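Local coordinates for glycoprotein (Chandipura virus, PDB 5MDM) that probably attaches the virion to host receptors and, once acidified in the endosome, drives fusion of the viral and endosomal membranes, at residues Y208-Y222 with G227-D239. Residues are numbered along the deposited sequence; the frame is centred on the assembly and turned at random.
Sequences YHSHMEGARTCRLSY and GIKFPNGEWVSLD
F230 meets H209 with its ring edge, turned to the imidazole face in a T-shaped pair with the planes at 68°, and M212 with one face, M212 CB lying 4.3 Å from the F230 ring centroid. M212 is bent at chi2 and chi3, which carries SD past that ring, an oblique Met-aromatic contact, toward the N232 amide. H209 NE2 lies 2.9 Å from E234 OE1. P231 lays CB over the centre of the R216 guanidinium, 3.7 Å from CZ, and its CG rests against the carbonyl oxygens of both E213 and R216.

At the other end Y222 covers one face of the W235 indole, its CB 3.5 Å from W235 CE2; the Y222 ring, swung out with CG opposite the backbone N (chi1 -170°), turns its edge to that face. The indole NE1 gives a nearly straight hydrogen bond, 169° at the hydrogen, to L220 O 3.0 Å away. G227 N reaches L220 O from the opposite face of the carbonyl plane, so two donors grip this oxygen.

These contacts flank an antiparallel beta hairpin, strands 218-222 and 225-229, with 235-237 as third strand. C218 and K229 form a hydrogen-bonded pair, with K229 N 2.8 Å from C218 O; R219 and I228 follow as the non-hydrogen-bonded pair.

A type I turn from F230 to G233 leads into the third strand; N232 OD1 accepts from E234 N, an Asx turn, while ND2 bonds to I395 O. T217 OG1 donates a hydrogen bond to E213 O, 2.7 Å away. S206 OG on H209 ND1 and L266 N on E234 OE2 hold the H209-E234 pair from behind, and a disulfide ties C218 to C256. The Y222 side chain touches D138, a site of interaction with host vimentin.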
ATOM      1  N   TYR A 208       3.154  -3.949  20.374  1.00 54.56           N
ATOM      2  CA  TYR A 208       2.319  -3.542  19.255  1.00 59.44           C
ATOM      3  C   TYR A 208       1.299  -2.487  19.659  1.00 64.22           C
ATOM      4  O   TYR A 208       0.627  -1.905  18.811  1.00 69.84           O
ATOM      5  CB  TYR A 208       1.559  -4.757  18.744  1.00 62.93           C
ATOM      6  CG  TYR A 208       2.424  -5.814  18.119  1.00 64.55           C
ATOM      7  CD1 TYR A 208       3.469  -5.476  17.274  1.00 53.22           C
ATOM      8  CD2 TYR A 208       2.185  -7.153  18.365  1.00 69.49           C
ATOM      9  CE1 TYR A 208       4.253  -6.446  16.695  1.00 60.23           C
ATOM     10  CE2 TYR A 208       2.966  -8.129  17.791  1.00 71.89           C
ATOM     11  CZ  TYR A 208       3.998  -7.769  16.958  1.00 63.18           C
ATOM     12  OH  TYR A 208       4.781  -8.736  16.390  1.00 70.07           O
ATOM     13  N   HIS A 209       1.164  -2.263  20.959  1.00 61.34           N
ATOM     14  CA  HIS A 209       0.117  -1.392  21.467  1.00 59.45           C
ATOM     15  C   HIS A 209       0.655  -0.329  22.406  1.00 68.29           C
ATOM     16  O   HIS A 209       1.168  -0.630  23.479  1.00 68.15           O
ATOM     17  CB  HIS A 209      -0.953  -2.221  22.163  1.00 54.61           C
ATOM     18  CG  HIS A 209      -1.516  -3.303  21.301  1.00 59.32           C
ATOM     19  ND1 HIS A 209      -1.041  -4.594  21.326  1.00 67.43           N
ATOM     20  CD2 HIS A 209      -2.500  -3.281  20.373  1.00 67.37           C
ATOM     21  CE1 HIS A 209      -1.716  -5.326  20.457  1.00 73.99           C
ATOM     22  NE2 HIS A 209      -2.606  -4.553  19.865  1.00 74.50           N
ATOM     23  N   SER A 210       0.520   0.925  21.994  1.00 82.63           N
ATOM     24  CA  SER A 210       1.074   2.035  22.750  1.00 83.86           C
ATOM     25  C   SER A 210       0.028   2.674  23.641  1.00 76.04           C
ATOM     26  O   SER A 210      -0.961   3.208  23.145  1.00 85.52           O
ATOM     27  CB  SER A 210       1.649   3.088  21.805  1.00 91.71           C
ATOM     28  OG  SER A 210       1.911   4.294  22.499  1.00102.51           O
ATOM     29  N   HIS A 211       0.267   2.608  24.949  1.00 75.50           N
ATOM     30  CA  HIS A 211      -0.546   3.281  25.967  1.00 79.36           C
ATOM     31  C   HIS A 211      -2.036   3.232  25.655  1.00 69.60           C
ATOM     32  O   HIS A 211      -2.625   4.216  25.219  1.00 72.84           O
ATOM     33  CB  HIS A 211      -0.082   4.732  26.165  1.00 89.11           C
ATOM     34  CG  HIS A 211      -0.718   5.413  27.337  1.00105.03           C
ATOM     35  ND1 HIS A 211      -0.155   5.412  28.595  1.00117.95           N
ATOM     36  CD2 HIS A 211      -1.876   6.109  27.444  1.00112.74           C
ATOM     37  CE1 HIS A 211      -0.937   6.079  29.426  1.00122.32           C
ATOM     38  NE2 HIS A 211      -1.988   6.512  28.753  1.00116.51           N
ATOM     39  N   MET A 212      -2.637   2.071  25.868  1.00 75.61           N
ATOM     40  CA  MET A 212      -4.017   1.848  25.458  1.00 76.66           C
ATOM     41  C   MET A 212      -4.966   1.963  26.651  1.00 76.10           C
ATOM     42  O   MET A 212      -4.871   1.203  27.613  1.00 67.17           O
ATOM     43  CB  MET A 212      -4.140   0.486  24.765  1.00 63.91           C
ATOM     44  CG  MET A 212      -5.014   0.489  23.519  1.00 74.12           C
ATOM     45  SD  MET A 212      -4.592   1.608  22.154  1.00 90.54           S
ATOM     46  CE  MET A 212      -2.976   0.994  21.686  1.00213.93           C
ATOM     47  N   GLU A 213      -5.879   2.927  26.581  1.00 83.09           N
ATOM     48  CA  GLU A 213      -6.743   3.256  27.715  1.00 91.05           C
ATOM     49  C   GLU A 213      -7.744   2.165  28.059  1.00 82.47           C
ATOM     50  O   GLU A 213      -8.658   1.889  27.290  1.00 92.79           O
ATOM     51  CB  GLU A 213      -7.484   4.573  27.458  1.00112.03           C
ATOM     52  CG  GLU A 213      -6.639   5.814  27.687  1.00128.98           C
ATOM     53  CD  GLU A 213      -6.223   5.979  29.140  1.00138.81           C
ATOM     54  OE1 GLU A 213      -6.855   5.353  30.022  1.00140.85           O
ATOM     55  OE2 GLU A 213      -5.263   6.735  29.400  1.00141.00           O
ATOM     56  N   GLY A 214      -7.576   1.556  29.227  1.00 80.78           N
ATOM     57  CA  GLY A 214      -8.490   0.521  29.680  1.00 82.10           C
ATOM     58  C   GLY A 214      -9.903   1.042  29.873  1.00 89.50           C
ATOM     59  O   GLY A 214     -10.878   0.298  29.774  1.00 87.84           O
ATOM     60  N   ALA A 215     -10.007   2.336  30.153  1.00 91.91           N
ATOM     61  CA  ALA A 215     -11.292   2.989  30.339  1.00 85.04           C
ATOM     62  C   ALA A 215     -12.127   2.973  29.057  1.00 84.51           C
ATOM     63  O   ALA A 215     -13.350   3.031  29.104  1.00 93.69           O
ATOM     64  CB  ALA A 215     -11.077   4.408  30.819  1.00 96.83           C
ATOM     65  N   ARG A 216     -11.458   2.904  27.912  1.00 91.99           N
ATOM     66  CA  ARG A 216     -12.139   2.808  26.627  1.00 93.71           C
ATOM     67  C   ARG A 216     -11.910   1.416  26.030  1.00 82.18           C
ATOM     68  O   ARG A 216     -11.992   1.220  24.819  1.00 87.98           O
ATOM     69  CB  ARG A 216     -11.648   3.912  25.678  1.00111.80           C
ATOM     70  CG  ARG A 216     -12.119   5.322  26.047  1.00132.54           C
ATOM     71  CD  ARG A 216     -11.309   6.412  25.337  1.00149.79           C
ATOM     72  NE  ARG A 216     -11.425   6.361  23.879  1.00156.71           N
ATOM     73  CZ  ARG A 216     -10.393   6.454  23.039  1.00148.96           C
ATOM     74  NH1 ARG A 216      -9.162   6.600  23.513  1.00146.64           N
ATOM     75  NH2 ARG A 216     -10.590   6.397  21.726  1.00136.60           N
ATOM     76  N   THR A 217     -11.619   0.454  26.900  1.00 78.15           N
ATOM     77  CA  THR A 217     -11.364  -0.925  26.493  1.00 85.65           C
ATOM     78  C   THR A 217     -12.529  -1.818  26.889  1.00 88.75           C
ATOM     79  O   THR A 217     -12.968  -1.791  28.035  1.00 87.26           O
ATOM     80  CB  THR A 217     -10.086  -1.470  27.148  1.00 79.09           C
ATOM     81  OG1 THR A 217      -8.961  -0.719  26.680  1.00 78.12           O
ATOM     82  CG2 THR A 217      -9.883  -2.948  26.816  1.00 69.40           C
ATOM     83  N   CYS A 218     -13.027  -2.614  25.947  1.00 95.85           N
ATOM     84  CA  CYS A 218     -14.203  -3.438  26.230  1.00 93.92           C
ATOM     85  C   CYS A 218     -13.931  -4.922  25.997  1.00 91.41           C
ATOM     86  O   CYS A 218     -13.027  -5.282  25.253  1.00 80.82           O
ATOM     87  CB  CYS A 218     -15.413  -2.962  25.416  1.00 68.87           C
ATOM     88  SG  CYS A 218     -15.095  -2.769  23.649  1.00307.02           S
ATOM     89  N   ARG A 219     -14.716  -5.779  26.645  1.00 94.76           N
ATOM     90  CA  ARG A 219     -14.534  -7.229  26.559  1.00 81.33           C
ATOM     91  C   ARG A 219     -15.206  -7.801  25.310  1.00 95.29           C
ATOM     92  O   ARG A 219     -16.326  -7.419  24.969  1.00115.53           O
ATOM     93  CB  ARG A 219     -15.122  -7.880  27.806  1.00 85.10           C
ATOM     94  CG  ARG A 219     -14.639  -9.281  28.077  1.00 95.21           C
ATOM     95  CD  ARG A 219     -15.170  -9.787  29.415  1.00 89.83           C
ATOM     96  NE  ARG A 219     -16.574 -10.181  29.349  1.00 86.39           N
ATOM     97  CZ  ARG A 219     -17.451  -9.954  30.319  1.00 89.79           C
ATOM     98  NH1 ARG A 219     -17.062  -9.325  31.419  1.00 88.41           N
ATOM     99  NH2 ARG A 219     -18.713 -10.346  30.190  1.00 97.58           N
ATOM    100  N   LEU A 220     -14.526  -8.716  24.626  1.00 80.87           N
ATOM    101  CA  LEU A 220     -15.063  -9.298  23.394  1.00 71.91           C
ATOM    102  C   LEU A 220     -14.470 -10.676  23.133  1.00 74.13           C
ATOM    103  O   LEU A 220     -13.276 -10.912  23.344  1.00 70.30           O
ATOM    104  CB  LEU A 220     -14.815  -8.371  22.196  1.00 72.25           C
ATOM    105  CG  LEU A 220     -15.371  -8.725  20.812  1.00 80.85           C
ATOM    106  CD1 LEU A 220     -15.593  -7.457  20.020  1.00 93.84           C
ATOM    107  CD2 LEU A 220     -14.431  -9.628  20.042  1.00 85.11           C
ATOM    108  N   SER A 221     -15.320 -11.585  22.673  1.00 82.55           N
ATOM    109  CA  SER A 221     -14.896 -12.941  22.365  1.00 82.93           C
ATOM    110  C   SER A 221     -14.582 -13.038  20.887  1.00 86.76           C
ATOM    111  O   SER A 221     -15.448 -12.817  20.041  1.00102.48           O
ATOM    112  CB  SER A 221     -15.989 -13.942  22.724  1.00 95.35           C
ATOM    113  OG  SER A 221     -15.551 -15.269  22.482  1.00 93.38           O
ATOM    114  N   TYR A 222     -13.337 -13.373  20.578  1.00 77.94           N
ATOM    115  CA  TYR A 222     -12.884 -13.397  19.197  1.00 81.11           C
ATOM    116  C   TYR A 222     -12.221 -14.724  18.860  1.00 79.61           C
ATOM    117  O   TYR A 222     -11.321 -15.176  19.568  1.00 78.84           O
ATOM    118  CB  TYR A 222     -11.909 -12.249  18.946  1.00 72.55           C
ATOM    119  CG  TYR A 222     -11.574 -12.049  17.495  1.00 71.06           C
ATOM    120  CD1 TYR A 222     -12.529 -11.587  16.603  1.00 80.17           C
ATOM    121  CD2 TYR A 222     -10.301 -12.315  17.015  1.00 70.86           C
ATOM    122  CE1 TYR A 222     -12.231 -11.395  15.271  1.00 87.86           C
ATOM    123  CE2 TYR A 222      -9.991 -12.124  15.681  1.00 81.58           C
ATOM    124  CZ  TYR A 222     -10.961 -11.665  14.815  1.00 90.28           C
ATOM    125  OH  TYR A 222     -10.660 -11.476  13.489  1.00100.37           O
ATOM    126  N   GLY A 227     -11.242 -12.047  25.118  1.00 75.95           N
ATOM    127  CA  GLY A 227     -10.212 -11.039  25.063  1.00 66.77           C
ATOM    128  C   GLY A 227     -10.771  -9.657  25.248  1.00 70.86           C
ATOM    129  O   GLY A 227     -11.924  -9.470  25.627  1.00 89.30           O
ATOM    130  N   ILE A 228      -9.932  -8.675  24.978  1.00 67.05           N
ATOM    131  CA  ILE A 228     -10.338  -7.299  25.094  1.00 70.58           C
ATOM    132  C   ILE A 228     -10.005  -6.562  23.809  1.00 72.11           C
ATOM    133  O   ILE A 228      -8.936  -6.762  23.210  1.00 77.06           O
ATOM    134  CB  ILE A 228      -9.666  -6.632  26.299  1.00 77.81           C
ATOM    135  CG1 ILE A 228      -8.186  -7.018  26.356  1.00 74.27           C
ATOM    136  CG2 ILE A 228     -10.352  -7.060  27.585  1.00 69.96           C
ATOM    137  CD1 ILE A 228      -7.450  -6.448  27.546  1.00 69.13           C
ATOM    138  N   LYS A 229     -10.960  -5.752  23.367  1.00 68.96           N
ATOM    139  CA  LYS A 229     -10.746  -4.822  22.283  1.00 66.16           C
ATOM    140  C   LYS A 229     -10.328  -3.489  22.879  1.00 67.58           C
ATOM    141  O   LYS A 229     -11.007  -2.924  23.751  1.00 73.85           O
ATOM    142  CB  LYS A 229     -12.007  -4.655  21.431  1.00 64.51           C
ATOM    143  CG  LYS A 229     -11.793  -3.797  20.191  1.00 65.09           C
ATOM    144  CD  LYS A 229     -13.109  -3.442  19.523  1.00 70.77           C
ATOM    145  CE  LYS A 229     -13.320  -1.935  19.484  1.00 92.73           C
ATOM    146  NZ  LYS A 229     -13.188  -1.319  20.842  1.00106.93           N
ATOM    147  N   PHE A 230      -9.186  -3.021  22.399  1.00 69.68           N
ATOM    148  CA  PHE A 230      -8.624  -1.729  22.737  1.00 73.31           C
ATOM    149  C   PHE A 230      -9.358  -0.603  22.002  1.00 79.67           C
ATOM    150  O   PHE A 230     -10.008  -0.844  20.980  1.00 77.73           O
ATOM    151  CB  PHE A 230      -7.159  -1.738  22.322  1.00 77.28           C
ATOM    152  CG  PHE A 230      -6.303  -2.634  23.155  1.00 66.53           C
ATOM    153  CD1 PHE A 230      -6.612  -2.857  24.485  1.00 54.68           C
ATOM    154  CD2 PHE A 230      -5.186  -3.252  22.613  1.00 63.23           C
ATOM    155  CE1 PHE A 230      -5.823  -3.686  25.265  1.00 64.27           C
ATOM    156  CE2 PHE A 230      -4.395  -4.086  23.382  1.00 65.14           C
ATOM    157  CZ  PHE A 230      -4.714  -4.303  24.713  1.00 62.55           C
ATOM    158  N   PRO A 231      -9.250   0.636  22.514  1.00 82.04           N
ATOM    159  CA  PRO A 231      -9.891   1.806  21.903  1.00 65.79           C
ATOM    160  C   PRO A 231      -9.543   1.978  20.426  1.00 73.27           C
ATOM    161  O   PRO A 231     -10.305   2.607  19.701  1.00 72.36           O
ATOM    162  CB  PRO A 231      -9.318   2.972  22.701  1.00 82.97           C
ATOM    163  CG  PRO A 231      -8.978   2.400  24.012  1.00 79.01           C
ATOM    164  CD  PRO A 231      -8.573   0.980  23.777  1.00 75.03           C
ATOM    165  N   ASN A 232      -8.412   1.436  19.985  1.00 72.07           N
ATOM    166  CA  ASN A 232      -8.045   1.524  18.576  1.00 72.86           C
ATOM    167  C   ASN A 232      -8.627   0.368  17.762  1.00 74.04           C
ATOM    168  O   ASN A 232      -8.286   0.175  16.598  1.00 72.73           O
ATOM    169  CB  ASN A 232      -6.524   1.615  18.408  1.00 73.16           C
ATOM    170  CG  ASN A 232      -5.823   0.303  18.682  1.00 79.79           C
ATOM    171  OD1 ASN A 232      -6.331  -0.550  19.405  1.00 76.96           O
ATOM    172  ND2 ASN A 232      -4.642   0.136  18.098  1.00 93.44           N
ATOM    173  N   GLY A 233      -9.503  -0.409  18.387  1.00 68.97           N
ATOM    174  CA  GLY A 233     -10.199  -1.461  17.681  1.00 68.15           C
ATOM    175  C   GLY A 233      -9.408  -2.738  17.540  1.00 70.75           C
ATOM    176  O   GLY A 233      -9.892  -3.708  16.956  1.00 84.09           O
ATOM    177  N   GLU A 234      -8.191  -2.743  18.069  1.00 67.81           N
ATOM    178  CA  GLU A 234      -7.370  -3.949  18.062  1.00 75.70           C
ATOM    179  C   GLU A 234      -7.675  -4.829  19.277  1.00 71.93           C
ATOM    180  O   GLU A 234      -8.226  -4.364  20.273  1.00 66.88           O
ATOM    181  CB  GLU A 234      -5.892  -3.585  17.984  1.00 77.50           C
ATOM    182  CG  GLU A 234      -5.550  -2.783  16.745  1.00 77.10           C
ATOM    183  CD  GLU A 234      -4.065  -2.623  16.549  1.00 90.43           C
ATOM    184  OE1 GLU A 234      -3.306  -2.996  17.462  1.00103.58           O
ATOM    185  OE2 GLU A 234      -3.651  -2.127  15.483  1.00 98.60           O
ATOM    186  N   TRP A 235      -7.319  -6.103  19.192  1.00 70.34           N
ATOM    187  CA  TRP A 235      -7.791  -7.076  20.172  1.00 70.52           C
ATOM    188  C   TRP A 235      -6.653  -7.951  20.693  1.00 63.86           C
ATOM    189  O   TRP A 235      -5.809  -8.422  19.932  1.00 65.77           O
ATOM    190  CB  TRP A 235      -8.880  -7.939  19.522  1.00 66.10           C
ATOM    191  CG  TRP A 235      -9.506  -8.982  20.383  1.00 64.33           C
ATOM    192  CD1 TRP A 235     -10.687  -8.883  21.065  1.00 70.70           C
ATOM    193  CD2 TRP A 235      -9.018 -10.306  20.623  1.00 63.11           C
ATOM    194  NE1 TRP A 235     -10.952 -10.054  21.731  1.00 60.96           N
ATOM    195  CE2 TRP A 235      -9.944 -10.945  21.474  1.00 65.02           C
ATOM    196  CE3 TRP A 235      -7.886 -11.012  20.207  1.00 65.76           C
ATOM    197  CZ2 TRP A 235      -9.769 -12.256  21.916  1.00 67.29           C
ATOM    198  CZ3 TRP A 235      -7.715 -12.314  20.653  1.00 67.84           C
ATOM    199  CH2 TRP A 235      -8.653 -12.921  21.495  1.00 61.98           C
ATOM    200  N   VAL A 236      -6.614  -8.158  21.999  1.00 59.11           N
ATOM    201  CA  VAL A 236      -5.675  -9.132  22.541  1.00 63.10           C
ATOM    202  C   VAL A 236      -6.448 -10.128  23.383  1.00 64.40           C
ATOM    203  O   VAL A 236      -7.507  -9.803  23.905  1.00 74.64           O
ATOM    204  CB  VAL A 236      -4.540  -8.486  23.374  1.00 65.18           C
ATOM    205  CG1 VAL A 236      -3.751  -7.495  22.524  1.00 50.33           C
ATOM    206  CG2 VAL A 236      -5.095  -7.822  24.626  1.00 59.65           C
ATOM    207  N   SER A 237      -5.930 -11.343  23.501  1.00 61.54           N
ATOM    208  CA  SER A 237      -6.627 -12.386  24.232  1.00 53.99           C
ATOM    209  C   SER A 237      -6.374 -12.258  25.728  1.00 71.62           C
ATOM    210  O   SER A 237      -5.281 -11.883  26.151  1.00 70.51           O
ATOM    211  CB  SER A 237      -6.185 -13.758  23.734  1.00 67.82           C
ATOM    212  OG  SER A 237      -4.801 -13.938  23.946  1.00 68.62           O
ATOM    213  N   LEU A 238      -7.393 -12.572  26.524  1.00 72.46           N
ATOM    214  CA  LEU A 238      -7.289 -12.520  27.977  1.00 69.16           C
ATOM    215  C   LEU A 238      -8.260 -13.510  28.595  1.00 77.09           C
ATOM    216  O   LEU A 238      -9.473 -13.374  28.416  1.00 92.07           O
ATOM    217  CB  LEU A 238      -7.621 -11.115  28.463  1.00 65.62           C
ATOM    218  CG  LEU A 238      -7.801 -10.900  29.963  1.00 58.82           C
ATOM    219  CD1 LEU A 238      -6.537 -11.272  30.704  1.00 55.52           C
ATOM    220  CD2 LEU A 238      -8.162  -9.450  30.219  1.00 63.93           C
ATOM    221  N   ASP A 239      -7.745 -14.501  29.319  1.00 69.53           N
ATOM    222  CA  ASP A 239      -8.627 -15.507  29.925  1.00 93.43           C
ATOM    223  C   ASP A 239      -9.099 -15.133  31.326  1.00 87.83           C
ATOM    224  O   ASP A 239      -8.489 -14.297  32.004  1.00 80.91           O
ATOM    225  CB  ASP A 239      -7.983 -16.894  29.946  1.00105.55           C
ATOM    226  CG  ASP A 239      -6.747 -16.938  30.799  1.00127.95           C
ATOM    227  OD1 ASP A 239      -6.029 -15.914  30.849  1.00141.77           O
ATOM    228  OD2 ASP A 239      -6.495 -17.994  31.420  1.00133.61           O
TER